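Local coordinates for protein putative mandelate racemase/muconate lactonizing enzyme (Bordetella bronchiseptica, PDB 3DDM) that is of unknown function but belongs to the mandelate racemase/muconate lactonizing enzyme family, pairing an enolase-like N-terminal domain with a TIM-barrel domain, at residues I10-R14 / V45-D49; P112-A116 / L282-G286; R172-V178 / T200-A206; A168-R172 / L352-G358. The protein carries 1 engineered substitution. All blocks are in the same frame, centred on the assembly; numbering follows the deposited sequence.

How the contacts relate
Contacts 2 and 3 are buried; contacts 1 and 4 lie nearer the surface and are only partly buried. Contact 1 pairs the start of strand 14-23 with the end of strand 37-46 in the N-terminal antiparallel sheet, by backbone bonds and a salt bridge. Contact 2, its centre about 20 Å away, sets helix 110-131 of the same domain on a barrel loop, mostly through van der Waals contacts and a water. Contact 3 joins two parallel barrel strands, apolar on one face and mostly charged on the other. Contact 4 shares Arg172 with it; just ahead of strand 174-177, the end of helix 159-169 meets the loop before strand 359-361 through a leucine on a tyrosine ring.

Contact 1 (I10-R14 / V45-D49); sequences ITPAR and VEDSD
Arg14 and Glu46 meet where strand 14-23 begins to pair with the end of strand 37-46, and each gives more surface to the contact than any of its neighbours. Their side chains leave the same face of the sheet. Arg14 starts with CG anti to its backbone N (chi1 174°), then bends at the third torsion, which brings the guanidinium round to the extended Glu46. NH1 of Arg14 meets OE1 of Glu46 at 2.8 Å in a salt bridge. It rests on this single N-O pair, with the guanidinium and carboxylate planes 53° apart. The CB of Glu46 lies at the guanidinium edge, 3.4 Å from NH1 of Arg14.

Farther along, CB of Thr11 rests 3.5 Å from OG of Ser48. OD2 of Asp47 accepts the backbone N of Ser48 from above the carboxylate plane, while its OD1 makes a salt bridge with Arg131 of helix 110-131. Pro12 CB packs on Val45 CG1 at 4.1 Å, and Val45 in turn lies against Leu120, Ala123 and Leu124 of that helix.

The backbone closes the contact. Glu46 N donates to Arg14 O at 2.8 Å in a nearly straight bond. In return Glu46 O accepts Ala13 N at 2.9 Å and, weakly, Arg14 N at 3.5 Å. Two residues facing one in an antiparallel pair make a classic beta bulge, here at the opening of the three-stranded N-terminal sheet.

Contact 2 (P112-A116 / L282-G286); sequences PLAQA and LAKWG
The seam between the two domains of this enolase-like fold passes through Gln115 and Lys284, where helix 110-131 of the N-terminal domain leans on the loop that leaves barrel strand 275-278 and leads into helix 287-300. The helix presents Ala114 and Gln115; the loop answers largely with its backbone. Lys284 O sits against the helix backbone, 3.3 Å from Gln115 CA in a CH···O contact, with Ala114 C also close. It is equally close to Gln115 N, but the angle is too poor for a hydrogen bond.

In Gln115 the first torsion (chi1 -78°) swings CG away from the carbonyl carbon to lie beside the backbone N, which lays that methylene on the loop: CG of Gln115 is 3.4 Å from Lys284 O and 4.0 Å from Lys284 CG. Beyond these methylenes the polar ends find other partners. The amide OE1 of Gln115 takes a hydrogen bond from Arg69. The extended Lys284 carries its NZ to a salt bridge with Glu258 and a hydrogen bond to Gln106 O of the second subunit, with Trp58 in a cation-pi contact. A buried ammonium is thus given an acidic partner and a carbonyl from across the dimer interface.

Trp285 turns its ring edge to the helix, with Ala114 CB near the ring plane and 4.1 Å from CD1 of Trp285; the indole also packs on Cys291 and Val294 of helix 287-300. One water bridges the two backbones, accepting from Gly286 N at 2.6 Å and donating to Ala114 O at 3.0 Å.

Contact 3 (R172-V178 / T200-A206); sequences RAFKLKV and TPLMADA
Lys177 and Asp205 lie side by side and point the same way, and NZ of Lys177 meets OD2 of Asp205 at 2.8 Å in a salt bridge that uses the anti lone pair of the carboxylate. Bends at the second and third torsions of Lys177 carry NZ over to its neighbour, and Asn207 OD1 is its second partner. On the same face Lys175 crosses Met203 at about a right angle, its CG 3.7 Å from Met203 CB. Its CD then passes Asp205 CB at 3.9 Å, and the amine goes on to Glu231 and Tyr150.

The opposite face is apolar. CD1 of Leu176 touches CD1 of Leu202 at 3.8 Å, and CG2 of Thr200 sits at the edge of the Phe174 ring, in its plane and 3.8 Å from CE2 of Phe174. Helix 182-196 packs over this side, completing the beta-alpha-beta crossover of the TIM barrel.

Backbone hydrogen bonds of a parallel pair run from Phe174 N-Pro201 O to Val178 N-Asp205 O. With apolar residues toward the helix, and Lys175, Lys177 and Asp205, with Met203, toward the barrel interior, the chemistry is consistent with the polar site that TIM-barrel enzymes of this superfamily carry at the C-terminal ends of the strands.

Contact 4 (A168-R172 / L352-G358); sequences AEGYR and LATLHEG
Gly170 and Gly358 bring the two backbones together: Gly358 N donates a weak hydrogen bond to Gly170 O at 3.0 Å, with an N-H···O angle of only 129°. Gly170 has positive phi and ends helix 159-169 in a Schellman motif, two bonds running back into the last turn, and its carbonyl faces the loop. Segment 352-358 opens with the end of a 3-10 segment, with Leu355 N bonded to Leu352 O, and runs on to strand 359-361. Gly358 also bonds through its backbone to Val149 of strand 146-154, with which strand 359-361 pairs antiparallel, so the contact ties a helix end of the TIM-barrel domain to an extra strand beside the barrel.

Leu355 does most of the side-chain work. Its first torsion (chi1 171°) points CG away from the backbone N and across to the helix end, setting CD2 over one face of the Tyr171 ring, a CH-pi contact 4.3 Å from the ring centroid and 17° off its normal. The same CD2 of Leu355 lies 3.6 Å from Glu169 O. At the rim of the phenol, OH of Tyr171 meets CD2 of Leu352 at 4.0 Å, the two side chains at about a right angle. Arg172 packs its CG 3.7 Å from Gly358 N and curls back, so that NH1 of Arg172 bonds Tyr171 O at 2.6 Å from above the carbonyl plane and also bonds Ala167 O.

Contact 1 (I10-R14 / V45-D49)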
# COMPACT_ATOMS: atom_id res chain seq x y z
N ILE A 10 19.81 -10.80 19.62
CA ILE A 10 20.01 -9.60 18.81
C ILE A 10 19.51 -8.37 19.57
O ILE A 10 18.41 -8.39 20.12
CB ILE A 10 19.21 -9.66 17.49
CG1 ILE A 10 19.30 -11.05 16.88
CG2 ILE A 10 19.74 -8.60 16.52
CD1 ILE A 10 20.68 -11.44 16.44
N THR A 11 20.30 -7.31 19.58
CA THR A 11 19.89 -6.09 20.27
C THR A 11 20.20 -4.88 19.40
O THR A 11 21.17 -4.17 19.64
CB THR A 11 20.59 -5.93 21.63
OG1 THR A 11 20.39 -7.11 22.42
CG2 THR A 11 20.02 -4.72 22.38
N PRO A 12 19.36 -4.62 18.38
CA PRO A 12 19.53 -3.49 17.47
C PRO A 12 19.77 -2.20 18.24
O PRO A 12 19.18 -2.00 19.30
CB PRO A 12 18.22 -3.46 16.70
CG PRO A 12 17.80 -4.90 16.71
CD PRO A 12 18.08 -5.31 18.11
N ALA A 13 20.63 -1.34 17.72
CA ALA A 13 20.94 -0.08 18.38
C ALA A 13 20.80 1.11 17.45
O ALA A 13 20.36 2.19 17.86
CB ALA A 13 22.35 -0.13 18.94
N ARG A 14 21.19 0.92 16.20
CA ARG A 14 21.11 1.98 15.20
C ARG A 14 20.67 1.33 13.90
O ARG A 14 21.17 0.26 13.54
CB ARG A 14 22.48 2.65 15.03
CG ARG A 14 22.56 3.67 13.90
CD ARG A 14 23.91 4.40 13.92
NE ARG A 14 24.51 4.52 12.59
CZ ARG A 14 25.01 3.50 11.89
NH1 ARG A 14 24.99 2.27 12.38
NH2 ARG A 14 25.52 3.71 10.68
N VAL A 45 21.80 -2.56 9.92
CA VAL A 45 21.42 -2.60 11.32
C VAL A 45 22.65 -2.81 12.18
O VAL A 45 23.36 -3.81 12.03
CB VAL A 45 20.45 -3.76 11.61
CG1 VAL A 45 20.17 -3.81 13.12
CG2 VAL A 45 19.17 -3.58 10.82
N GLU A 46 22.92 -1.86 13.08
CA GLU A 46 24.07 -1.98 13.96
C GLU A 46 23.67 -2.59 15.30
O GLU A 46 22.71 -2.17 15.94
CB GLU A 46 24.74 -0.64 14.21
CG GLU A 46 26.10 -0.81 14.88
CD GLU A 46 26.73 0.51 15.27
OE1 GLU A 46 26.75 1.43 14.43
OE2 GLU A 46 27.21 0.61 16.43
N ASP A 47 24.45 -3.59 15.70
CA ASP A 47 24.26 -4.33 16.94
C ASP A 47 24.63 -3.48 18.15
O ASP A 47 25.22 -2.41 18.03
CB ASP A 47 25.18 -5.55 16.89
CG ASP A 47 24.76 -6.64 17.83
OD1 ASP A 47 25.41 -7.70 17.80
OD2 ASP A 47 23.78 -6.43 18.58
N SER A 48 24.27 -3.98 19.33
CA SER A 48 24.59 -3.30 20.58
C SER A 48 26.09 -3.48 20.86
O SER A 48 26.67 -2.77 21.68
CB SER A 48 23.78 -3.89 21.73
OG SER A 48 24.05 -5.27 21.86
N ASP A 49 26.70 -4.45 20.19
CA ASP A 49 28.13 -4.72 20.34
C ASP A 49 28.92 -4.04 19.22
O ASP A 49 30.15 -4.17 19.14
CB ASP A 49 28.42 -6.23 20.32
CG ASP A 49 27.76 -6.98 21.47
OD1 ASP A 49 27.45 -6.35 22.52
OD2 ASP A 49 27.57 -8.21 21.34

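Contact 2 (P112-A116 / L282-G286)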
# COMPACT_ATOMS: atom_id res chain seq x y z
N PRO A 112 4.73 -1.44 1.10
CA PRO A 112 5.90 -0.69 1.57
C PRO A 112 6.40 -1.22 2.91
O PRO A 112 7.61 -1.43 3.10
CB PRO A 112 5.36 0.73 1.68
CG PRO A 112 4.40 0.79 0.55
CD PRO A 112 3.66 -0.53 0.66
N LEU A 113 5.48 -1.44 3.85
CA LEU A 113 5.84 -1.95 5.16
C LEU A 113 6.44 -3.36 5.10
O LEU A 113 7.45 -3.63 5.75
CB LEU A 113 4.61 -1.95 6.07
CG LEU A 113 4.16 -0.60 6.61
CD1 LEU A 113 2.72 -0.73 7.10
CD2 LEU A 113 5.09 -0.15 7.73
N ALA A 114 5.82 -4.26 4.34
CA ALA A 114 6.36 -5.61 4.24
C ALA A 114 7.78 -5.58 3.68
O ALA A 114 8.68 -6.27 4.18
CB ALA A 114 5.49 -6.46 3.36
N GLN A 115 7.96 -4.76 2.65
CA GLN A 115 9.23 -4.60 1.98
C GLN A 115 10.30 -4.06 2.93
O GLN A 115 11.42 -4.60 3.02
CB GLN A 115 9.04 -3.68 0.77
CG GLN A 115 8.40 -4.39 -0.43
CD GLN A 115 7.31 -3.58 -1.12
OE1 GLN A 115 7.46 -2.39 -1.39
NE2 GLN A 115 6.20 -4.23 -1.42
N ALA A 116 9.96 -3.00 3.66
CA ALA A 116 10.91 -2.45 4.60
C ALA A 116 11.24 -3.52 5.64
O ALA A 116 12.39 -3.69 6.03
CB ALA A 116 10.33 -1.21 5.27
N LEU A 282 12.34 -12.65 -1.37
CA LEU A 282 12.74 -12.41 0.01
C LEU A 282 12.98 -10.95 0.38
O LEU A 282 12.93 -10.61 1.56
CB LEU A 282 13.93 -13.30 0.37
CG LEU A 282 15.31 -12.71 0.63
CD1 LEU A 282 16.21 -13.78 1.18
CD2 LEU A 282 15.87 -12.14 -0.64
N ALA A 283 13.21 -10.09 -0.60
CA ALA A 283 13.42 -8.66 -0.32
C ALA A 283 12.08 -7.90 -0.36
O ALA A 283 11.98 -6.74 0.07
CB ALA A 283 14.39 -8.04 -1.31
N LYS A 284 11.04 -8.56 -0.87
CA LYS A 284 9.72 -7.96 -0.96
C LYS A 284 8.92 -8.35 0.28
O LYS A 284 8.22 -7.52 0.86
CB LYS A 284 9.01 -8.45 -2.22
CG LYS A 284 8.50 -7.33 -3.11
CD LYS A 284 7.88 -7.87 -4.38
CE LYS A 284 6.99 -6.84 -5.04
NZ LYS A 284 6.14 -7.43 -6.10
N TRP A 285 9.03 -9.62 0.68
CA TRP A 285 8.32 -10.10 1.87
C TRP A 285 9.02 -11.17 2.71
O TRP A 285 9.73 -12.05 2.20
CB TRP A 285 6.92 -10.63 1.50
CG TRP A 285 6.24 -11.20 2.70
CD1 TRP A 285 5.57 -10.51 3.67
CD2 TRP A 285 6.30 -12.57 3.16
NE1 TRP A 285 5.21 -11.35 4.71
CE2 TRP A 285 5.65 -12.62 4.42
CE3 TRP A 285 6.84 -13.75 2.63
CZ2 TRP A 285 5.53 -13.81 5.16
CZ3 TRP A 285 6.73 -14.93 3.36
CH2 TRP A 285 6.07 -14.95 4.61
N GLY A 286 8.80 -11.09 4.02
CA GLY A 286 9.34 -12.06 4.96
C GLY A 286 10.83 -12.15 5.20
O GLY A 286 11.26 -12.48 6.31
O HOH W 1 7.76 -8.97 5.18

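Contact 3 (R172-V178 / T200-A206)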
# COMPACT_ATOMS: atom_id res chain seq x y z
N ARG A 172 23.10 -19.92 -19.15
CA ARG A 172 22.61 -21.13 -19.80
C ARG A 172 21.10 -21.35 -19.61
O ARG A 172 20.60 -22.46 -19.78
CB ARG A 172 23.39 -22.35 -19.29
CG ARG A 172 24.89 -22.31 -19.59
CD ARG A 172 25.17 -22.38 -21.09
NE ARG A 172 26.54 -22.02 -21.43
CZ ARG A 172 26.95 -20.79 -21.77
NH1 ARG A 172 26.09 -19.78 -21.82
NH2 ARG A 172 28.22 -20.58 -22.07
N ALA A 173 20.38 -20.28 -19.26
CA ALA A 173 18.92 -20.32 -19.07
C ALA A 173 18.42 -18.89 -19.26
O ALA A 173 19.07 -17.94 -18.84
CB ALA A 173 18.57 -20.85 -17.68
N PHE A 174 17.25 -18.75 -19.88
CA PHE A 174 16.71 -17.42 -20.15
C PHE A 174 15.20 -17.29 -19.94
O PHE A 174 14.46 -18.26 -20.09
CB PHE A 174 17.05 -17.04 -21.60
CG PHE A 174 18.48 -17.30 -21.97
CD1 PHE A 174 19.45 -16.31 -21.82
CD2 PHE A 174 18.88 -18.58 -22.37
CE1 PHE A 174 20.80 -16.59 -22.06
CE2 PHE A 174 20.22 -18.86 -22.60
CZ PHE A 174 21.19 -17.87 -22.45
N LYS A 175 14.76 -16.08 -19.57
CA LYS A 175 13.35 -15.79 -19.38
C LYS A 175 12.97 -14.58 -20.22
O LYS A 175 13.58 -13.52 -20.10
CB LYS A 175 13.02 -15.52 -17.91
CG LYS A 175 11.50 -15.36 -17.65
CD LYS A 175 11.12 -15.39 -16.17
CE LYS A 175 11.58 -14.16 -15.43
NZ LYS A 175 11.27 -14.23 -13.97
N LEU A 176 11.95 -14.75 -21.06
CA LEU A 176 11.45 -13.70 -21.95
C LEU A 176 10.23 -12.98 -21.38
O LEU A 176 9.43 -13.57 -20.65
CB LEU A 176 11.05 -14.30 -23.30
CG LEU A 176 12.10 -14.62 -24.36
CD1 LEU A 176 13.40 -15.10 -23.72
CD2 LEU A 176 11.52 -15.68 -25.29
N LYS A 177 10.09 -11.71 -21.73
CA LYS A 177 8.95 -10.90 -21.30
C LYS A 177 7.92 -11.02 -22.42
O LYS A 177 8.25 -10.91 -23.59
CB LYS A 177 9.34 -9.42 -21.16
CG LYS A 177 10.48 -9.09 -20.21
CD LYS A 177 10.00 -8.52 -18.88
CE LYS A 177 9.83 -9.61 -17.82
NZ LYS A 177 9.36 -9.07 -16.50
N VAL A 178 6.67 -11.26 -22.05
CA VAL A 178 5.60 -11.37 -23.02
C VAL A 178 4.40 -10.65 -22.44
O VAL A 178 4.43 -10.22 -21.29
CB VAL A 178 5.23 -12.84 -23.29
CG1 VAL A 178 6.42 -13.58 -23.84
CG2 VAL A 178 4.75 -13.50 -22.00
N THR A 200 18.47 -26.20 -23.56
CA THR A 200 18.51 -24.96 -22.79
C THR A 200 17.16 -24.56 -22.20
O THR A 200 16.16 -24.43 -22.93
CB THR A 200 19.04 -23.79 -23.65
OG1 THR A 200 20.32 -24.14 -24.20
CG2 THR A 200 19.18 -22.52 -22.82
N PRO A 201 17.10 -24.35 -20.88
CA PRO A 201 15.89 -23.95 -20.15
C PRO A 201 15.37 -22.59 -20.62
O PRO A 201 16.10 -21.60 -20.60
CB PRO A 201 16.36 -23.90 -18.70
CG PRO A 201 17.46 -24.89 -18.67
CD PRO A 201 18.20 -24.61 -19.94
N LEU A 202 14.11 -22.53 -21.03
CA LEU A 202 13.51 -21.28 -21.48
C LEU A 202 12.22 -21.01 -20.70
O LEU A 202 11.38 -21.89 -20.53
CB LEU A 202 13.22 -21.34 -22.99
CG LEU A 202 12.66 -20.06 -23.63
CD1 LEU A 202 13.60 -18.90 -23.35
CD2 LEU A 202 12.50 -20.24 -25.13
N MET A 203 12.08 -19.77 -20.23
CA MET A 203 10.91 -19.38 -19.45
C MET A 203 10.23 -18.15 -20.08
O MET A 203 10.77 -17.56 -21.02
CB MET A 203 11.32 -19.07 -18.01
CG MET A 203 11.98 -20.24 -17.27
SD MET A 203 13.70 -20.64 -17.79
CE MET A 203 14.51 -20.42 -16.29
N ALA A 204 9.05 -17.79 -19.58
CA ALA A 204 8.30 -16.64 -20.07
C ALA A 204 7.53 -15.98 -18.94
O ALA A 204 6.89 -16.65 -18.13
CB ALA A 204 7.35 -17.07 -21.18
N ASP A 205 7.58 -14.65 -18.89
CA ASP A 205 6.92 -13.87 -17.85
C ASP A 205 5.95 -12.87 -18.47
O ASP A 205 6.36 -12.01 -19.25
CB ASP A 205 7.98 -13.16 -17.01
CG ASP A 205 7.40 -12.41 -15.84
OD1 ASP A 205 6.47 -12.93 -15.20
OD2 ASP A 205 7.89 -11.29 -15.54
N ALA A 206 4.67 -12.98 -18.13
CA ALA A 206 3.64 -12.08 -18.67
C ALA A 206 3.27 -10.91 -17.76
O ALA A 206 2.52 -10.01 -18.16
CB ALA A 206 2.38 -12.89 -19.00

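Contact 4 (A168-R172 / L352-G358)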
# COMPACT_ATOMS: atom_id res chain seq x y z
N ALA A 168 26.79 -15.46 -24.21
CA ALA A 168 28.22 -15.19 -24.29
C ALA A 168 28.78 -14.84 -22.91
O ALA A 168 29.90 -15.22 -22.58
CB ALA A 168 28.48 -14.04 -25.26
N GLU A 169 27.99 -14.13 -22.11
CA GLU A 169 28.42 -13.75 -20.77
C GLU A 169 28.49 -14.95 -19.85
O GLU A 169 29.16 -14.90 -18.83
CB GLU A 169 27.48 -12.69 -20.20
CG GLU A 169 27.65 -11.33 -20.85
CD GLU A 169 26.48 -10.39 -20.61
OE1 GLU A 169 26.03 -10.26 -19.46
OE2 GLU A 169 26.01 -9.77 -21.59
N GLY A 170 27.81 -16.04 -20.20
CA GLY A 170 27.86 -17.23 -19.37
C GLY A 170 26.53 -17.84 -18.95
O GLY A 170 26.50 -18.86 -18.27
N TYR A 171 25.43 -17.23 -19.37
CA TYR A 171 24.10 -17.71 -19.01
C TYR A 171 23.63 -18.91 -19.83
O TYR A 171 23.75 -18.91 -21.06
CB TYR A 171 23.11 -16.56 -19.14
CG TYR A 171 23.26 -15.57 -18.02
CD1 TYR A 171 22.79 -15.87 -16.74
CD2 TYR A 171 23.93 -14.36 -18.21
CE1 TYR A 171 22.99 -15.00 -15.68
CE2 TYR A 171 24.14 -13.49 -17.16
CZ TYR A 171 23.67 -13.81 -15.89
OH TYR A 171 23.92 -12.99 -14.82
N ARG A 172 23.10 -19.92 -19.15
CA ARG A 172 22.61 -21.13 -19.80
C ARG A 172 21.10 -21.35 -19.61
O ARG A 172 20.60 -22.46 -19.78
CB ARG A 172 23.39 -22.35 -19.29
CG ARG A 172 24.89 -22.31 -19.59
CD ARG A 172 25.17 -22.38 -21.09
NE ARG A 172 26.54 -22.02 -21.43
CZ ARG A 172 26.95 -20.79 -21.77
NH1 ARG A 172 26.09 -19.78 -21.82
NH2 ARG A 172 28.22 -20.58 -22.07
N LEU A 352 28.70 -13.19 -8.83
CA LEU A 352 28.59 -13.25 -10.28
C LEU A 352 29.93 -13.43 -10.97
O LEU A 352 29.98 -13.98 -12.07
CB LEU A 352 27.88 -12.00 -10.81
CG LEU A 352 26.36 -12.07 -10.63
CD1 LEU A 352 25.69 -10.80 -11.17
CD2 LEU A 352 25.85 -13.30 -11.36
N ALA A 353 31.00 -12.98 -10.33
CA ALA A 353 32.34 -13.11 -10.90
C ALA A 353 32.79 -14.58 -10.97
O ALA A 353 33.83 -14.89 -11.57
CB ALA A 353 33.34 -12.28 -10.09
N THR A 354 32.01 -15.47 -10.36
CA THR A 354 32.33 -16.89 -10.39
C THR A 354 31.46 -17.57 -11.43
O THR A 354 31.54 -18.79 -11.60
CB THR A 354 32.06 -17.59 -9.03
OG1 THR A 354 30.66 -17.80 -8.87
CG2 THR A 354 32.58 -16.76 -7.88
N LEU A 355 30.64 -16.79 -12.13
CA LEU A 355 29.74 -17.34 -13.14
C LEU A 355 30.46 -18.16 -14.20
O LEU A 355 31.14 -17.63 -15.07
CB LEU A 355 28.94 -16.23 -13.83
CG LEU A 355 28.13 -16.66 -15.06
CD1 LEU A 355 27.11 -17.72 -14.67
CD2 LEU A 355 27.45 -15.45 -15.68
N HIS A 356 30.30 -19.47 -14.11
CA HIS A 356 30.93 -20.37 -15.06
C HIS A 356 29.97 -21.51 -15.35
O HIS A 356 29.49 -22.19 -14.44
CB HIS A 356 32.24 -20.90 -14.47
CG HIS A 356 33.11 -21.61 -15.47
ND1 HIS A 356 33.26 -21.17 -16.77
CD2 HIS A 356 33.89 -22.71 -15.35
CE1 HIS A 356 34.11 -21.97 -17.40
NE2 HIS A 356 34.51 -22.91 -16.56
N GLU A 357 29.67 -21.69 -16.64
CA GLU A 357 28.76 -22.74 -17.07
C GLU A 357 27.40 -22.54 -16.42
O GLU A 357 26.87 -23.41 -15.74
CB GLU A 357 29.35 -24.11 -16.71
CG GLU A 357 28.47 -25.31 -17.04
CD GLU A 357 27.83 -25.92 -15.79
OE1 GLU A 357 26.96 -26.81 -15.94
OE2 GLU A 357 28.21 -25.51 -14.67
N GLY A 358 26.84 -21.35 -16.61
CA GLY A 358 25.55 -21.03 -16.05
C GLY A 358 25.39 -21.23 -14.55
O GLY A 358 24.26 -21.28 -14.06